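Carboxynorspermidine decarboxylase (Campylobacter jejuni subsp. jejuni 81116, PDB 3N29) probably catalyses the pyridoxal-5'-phosphate-dependent decarboxylation of carboxynorspermidine to norspermidine, a step in polyamine biosynthesis. Local coordinates at residues K112-F121 with L132-Q143. Numbering follows the deposited sequence.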
loop_
_atom_site.group_PDB
_atom_site.type_symbol
_atom_site.label_atom_id
_atom_site.label_comp_id
_atom_site.label_asym_id
_atom_site.label_seq_id
_atom_site.Cartn_x
_atom_site.Cartn_y
_atom_site.Cartn_z
ATOM N N LYS A 112 -23.506 -8.070 14.485
ATOM C CA LYS A 112 -23.488 -9.335 15.170
ATOM C C LYS A 112 -22.375 -9.305 16.221
ATOM O O LYS A 112 -22.092 -8.273 16.710
ATOM C CB LYS A 112 -23.548 -10.524 14.251
ATOM C CG LYS A 112 -24.813 -10.547 13.395
ATOM C CD LYS A 112 -24.958 -11.744 12.542
ATOM C CE LYS A 112 -24.884 -12.992 13.289
ATOM N NZ LYS A 112 -25.464 -14.119 12.573
ATOM N N GLU A 113 -21.855 -10.432 16.651
ATOM C CA GLU A 113 -20.815 -10.425 17.676
ATOM C C GLU A 113 -19.546 -9.694 17.197
ATOM O O GLU A 113 -19.224 -9.703 16.061
ATOM C CB GLU A 113 -20.402 -11.826 18.037
ATOM C CG GLU A 113 -21.469 -12.662 18.628
ATOM C CD GLU A 113 -20.960 -13.876 19.379
ATOM O OE1 GLU A 113 -21.766 -14.557 19.970
ATOM O OE2 GLU A 113 -19.782 -14.186 19.356
ATOM N N ILE A 114 -18.922 -8.981 18.101
ATOM C CA ILE A 114 -17.724 -8.235 17.818
ATOM C C ILE A 114 -16.620 -8.643 18.783
ATOM O O ILE A 114 -16.792 -8.528 19.950
ATOM C CB ILE A 114 -17.978 -6.748 17.954
ATOM C CG1 ILE A 114 -18.990 -6.262 16.930
ATOM C CG2 ILE A 114 -16.711 -5.999 17.869
ATOM C CD1 ILE A 114 -19.248 -4.873 17.019
ATOM N N HIS A 115 -15.514 -9.109 18.245
ATOM C CA HIS A 115 -14.368 -9.548 18.998
ATOM C C HIS A 115 -13.154 -8.723 18.588
ATOM O O HIS A 115 -12.708 -8.801 17.482
ATOM C CB HIS A 115 -14.095 -10.998 18.702
ATOM C CG HIS A 115 -15.199 -11.914 19.106
ATOM N ND1 HIS A 115 -15.029 -12.926 20.008
ATOM C CD2 HIS A 115 -16.495 -11.953 18.747
ATOM C CE1 HIS A 115 -16.167 -13.556 20.181
ATOM N NE2 HIS A 115 -17.070 -12.991 19.422
ATOM N N THR A 116 -12.589 -8.026 19.537
ATOM C CA THR A 116 -11.497 -7.103 19.286
ATOM C C THR A 116 -10.191 -7.509 19.968
ATOM O O THR A 116 -10.167 -7.864 21.119
ATOM C CB THR A 116 -11.887 -5.700 19.703
ATOM O OG1 THR A 116 -13.165 -5.374 19.184
ATOM C CG2 THR A 116 -10.884 -4.711 19.245
ATOM N N TYR A 117 -9.110 -7.451 19.215
ATOM C CA TYR A 117 -7.803 -7.807 19.681
ATOM C C TYR A 117 -6.906 -6.746 19.081
ATOM O O TYR A 117 -7.013 -6.448 17.877
ATOM C CB TYR A 117 -7.327 -9.178 19.122
ATOM C CG TYR A 117 -5.829 -9.227 19.173
ATOM C CD1 TYR A 117 -5.152 -9.327 20.406
ATOM C CD2 TYR A 117 -5.071 -9.069 18.000
ATOM C CE1 TYR A 117 -3.754 -9.324 20.465
ATOM C CE2 TYR A 117 -3.663 -9.014 18.043
ATOM C CZ TYR A 117 -3.007 -9.123 19.272
ATOM O OH TYR A 117 -1.635 -9.077 19.256
ATOM N N SER A 118 -5.989 -6.232 19.871
ATOM C CA SER A 118 -4.981 -5.327 19.330
ATOM C C SER A 118 -3.678 -5.520 20.062
ATOM O O SER A 118 -3.696 -5.718 21.249
ATOM C CB SER A 118 -5.404 -3.913 19.528
ATOM O OG SER A 118 -4.377 -3.069 19.136
ATOM N N PRO A 119 -2.550 -5.433 19.356
ATOM C CA PRO A 119 -1.271 -5.406 20.120
ATOM C C PRO A 119 -1.062 -4.180 20.966
ATOM O O PRO A 119 -0.187 -4.187 21.790
ATOM C CB PRO A 119 -0.190 -5.450 19.014
ATOM C CG PRO A 119 -0.932 -5.692 17.744
ATOM C CD PRO A 119 -2.357 -5.407 17.896
ATOM N N ALA A 120 -1.845 -3.144 20.717
ATOM C CA ALA A 120 -1.609 -1.774 21.175
ATOM C C ALA A 120 -2.862 -0.992 21.443
ATOM O O ALA A 120 -3.038 -0.038 20.731
ATOM C CB ALA A 120 -0.807 -0.975 20.072
ATOM N N PHE A 121 -3.757 -1.350 22.389
ATOM C CA PHE A 121 -4.954 -0.505 22.673
ATOM C C PHE A 121 -4.551 0.844 23.251
ATOM O O PHE A 121 -3.619 0.926 24.040
ATOM C CB PHE A 121 -5.959 -1.143 23.652
ATOM C CG PHE A 121 -6.700 -2.346 23.108
ATOM C CD1 PHE A 121 -7.672 -2.212 22.128
ATOM C CD2 PHE A 121 -6.425 -3.597 23.591
ATOM C CE1 PHE A 121 -8.318 -3.327 21.580
ATOM C CE2 PHE A 121 -7.052 -4.700 23.080
ATOM C CZ PHE A 121 -8.032 -4.569 22.056
ATOM N N LEU A 132 -18.680 -1.471 22.167
ATOM C CA LEU A 132 -19.038 -2.231 20.990
ATOM C C LEU A 132 -18.754 -3.742 21.109
ATOM O O LEU A 132 -19.461 -4.547 20.505
ATOM C CB LEU A 132 -18.281 -1.709 19.785
ATOM C CG LEU A 132 -18.658 -0.304 19.253
ATOM C CD1 LEU A 132 -17.610 0.008 18.241
ATOM C CD2 LEU A 132 -20.132 -0.164 18.714
ATOM N N SER A 133 -17.709 -4.133 21.837
ATOM C CA SER A 133 -17.176 -5.501 21.754
ATOM C C SER A 133 -17.794 -6.484 22.698
ATOM O O SER A 133 -18.054 -6.148 23.842
ATOM C CB SER A 133 -15.670 -5.460 22.019
ATOM O OG SER A 133 -15.086 -4.548 21.116
ATOM N N HIS A 134 -18.037 -7.706 22.229
ATOM C CA HIS A 134 -18.404 -8.796 23.133
ATOM C C HIS A 134 -17.204 -9.384 23.867
ATOM O O HIS A 134 -17.250 -9.584 25.103
ATOM C CB HIS A 134 -19.204 -9.857 22.385
ATOM C CG HIS A 134 -20.458 -9.303 21.821
ATOM N ND1 HIS A 134 -20.476 -8.608 20.633
ATOM C CD2 HIS A 134 -21.717 -9.220 22.339
ATOM C CE1 HIS A 134 -21.701 -8.151 20.420
ATOM N NE2 HIS A 134 -22.475 -8.514 21.436
ATOM N N HIS A 135 -16.140 -9.656 23.114
ATOM C CA HIS A 135 -14.878 -10.087 23.643
ATOM C C HIS A 135 -13.788 -9.031 23.375
ATOM O O HIS A 135 -13.774 -8.437 22.291
ATOM C CB HIS A 135 -14.426 -11.327 22.912
ATOM C CG HIS A 135 -15.210 -12.557 23.243
ATOM N ND1 HIS A 135 -14.767 -13.822 22.899
ATOM C CD2 HIS A 135 -16.420 -12.724 23.838
ATOM C CE1 HIS A 135 -15.640 -14.715 23.350
ATOM N NE2 HIS A 135 -16.651 -14.076 23.915
ATOM N N ILE A 136 -12.890 -8.836 24.349
ATOM C CA ILE A 136 -11.670 -8.085 24.155
ATOM C C ILE A 136 -10.469 -8.967 24.526
ATOM O O ILE A 136 -10.407 -9.560 25.605
ATOM C CB ILE A 136 -11.683 -6.782 24.921
ATOM C CG1 ILE A 136 -12.752 -5.823 24.346
ATOM C CG2 ILE A 136 -10.291 -6.014 24.787
ATOM C CD1 ILE A 136 -13.016 -4.557 25.301
ATOM N N VAL A 137 -9.473 -9.025 23.639
ATOM C CA VAL A 137 -8.328 -9.890 23.878
ATOM C C VAL A 137 -7.148 -8.998 23.949
ATOM O O VAL A 137 -6.913 -8.181 23.010
ATOM C CB VAL A 137 -8.105 -10.923 22.793
ATOM C CG1 VAL A 137 -6.736 -11.631 22.952
ATOM C CG2 VAL A 137 -9.250 -11.915 22.784
ATOM N N PHE A 138 -6.441 -9.103 25.062
ATOM C CA PHE A 138 -5.208 -8.315 25.230
ATOM C C PHE A 138 -3.945 -9.045 24.775
ATOM O O PHE A 138 -3.832 -10.273 24.819
ATOM C CB PHE A 138 -5.062 -7.872 26.681
ATOM C CG PHE A 138 -6.215 -7.001 27.193
ATOM C CD1 PHE A 138 -6.346 -5.680 26.790
ATOM C CD2 PHE A 138 -7.218 -7.572 28.056
ATOM C CE1 PHE A 138 -7.399 -4.903 27.251
ATOM C CE2 PHE A 138 -8.256 -6.812 28.493
ATOM C CZ PHE A 138 -8.341 -5.453 28.107
ATOM N N ASN A 139 -2.970 -8.248 24.356
ATOM C CA ASN A 139 -1.687 -8.740 23.880
ATOM C C ASN A 139 -0.601 -8.944 24.983
ATOM O O ASN A 139 0.352 -9.631 24.767
ATOM C CB ASN A 139 -1.120 -7.801 22.791
ATOM C CG ASN A 139 0.090 -8.374 22.134
ATOM O OD1 ASN A 139 1.219 -7.853 22.309
ATOM N ND2 ASN A 139 -0.108 -9.491 21.430
ATOM N N SER A 140 -0.768 -8.341 26.158
ATOM C CA SER A 140 0.177 -8.437 27.223
ATOM C C SER A 140 -0.574 -8.256 28.573
ATOM O O SER A 140 -1.657 -7.681 28.612
ATOM C CB SER A 140 1.204 -7.311 27.066
ATOM O OG SER A 140 0.594 -6.036 27.382
ATOM N N LEU A 141 0.088 -8.628 29.662
ATOM C CA LEU A 141 -0.489 -8.463 31.007
ATOM C C LEU A 141 -0.654 -6.992 31.366
ATOM O O LEU A 141 -1.658 -6.615 31.975
ATOM C CB LEU A 141 0.384 -9.166 32.043
ATOM C CG LEU A 141 0.369 -10.686 31.933
ATOM C CD1 LEU A 141 1.275 -11.305 33.043
ATOM C CD2 LEU A 141 -1.073 -11.205 32.024
ATOM N N ALA A 142 0.341 -6.166 30.973
ATOM C CA ALA A 142 0.309 -4.712 31.205
ATOM C C ALA A 142 -0.940 -4.089 30.568
ATOM O O ALA A 142 -1.662 -3.326 31.222
ATOM C CB ALA A 142 1.581 -4.032 30.702
ATOM N N GLN A 143 -1.234 -4.454 29.327
ATOM C CA GLN A 143 -2.382 -3.886 28.637
ATOM C C GLN A 143 -3.680 -4.354 29.336
ATOM O O GLN A 143 -4.568 -3.544 29.606
ATOM C CB GLN A 143 -2.363 -4.285 27.166
ATOM C CG GLN A 143 -1.399 -3.492 26.316
ATOM C CD GLN A 143 -2.118 -2.477 25.498
ATOM O OE1 GLN A 143 -1.815 -1.284 25.513
ATOM N NE2 GLN A 143 -3.090 -2.938 24.804
HETATM O O HOH W 1 -3.479 -5.511 24.002
#
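Strands 113-118 and 135-138 run parallel, their axes 4.8 Å apart at closest approach, tied by Thr116 N to His135 O (3.0 Å, nearly straight) and Val137 N to Thr116 O (2.9 Å). Where they begin, the His134 ring takes the place of a backbone carbonyl: its ND1 accepts from Ile114 N at 3.0 Å, tilted from the ring plane, while His134 N donates to Ile114 O. With OG1 set beside its own backbone N (chi1 -48°), Thr116 donates to Ser133 OG at 2.8 Å; Ser133 OG is also hydrogen-bonded to Ile129 O. These are neighbouring strands of the eight-stranded parallel barrel, joined through helix 123-132 as a beta-alpha-beta unit. On the face carrying His115, Tyr117, His135 and Val137, CE1 of His115 sits over one face of the His135 ring, the planes 59° apart. Glu113 OE2 accepts from His115 NE2 in the imidazole plane, which helps to set that ring's rotation, while OE1 pairs with Lys71 in a salt bridge. Tyr117 CD1 packs on Val137 CG1 (3.8 Å); the nearest atoms of the Tyr117 side chain and a bound pyridoxal-5'-phosphate are about 4 Å apart. On the other face, Phe121 CZ meets Ile136 CG2. A water bridges Ser118 O and Asn139 N.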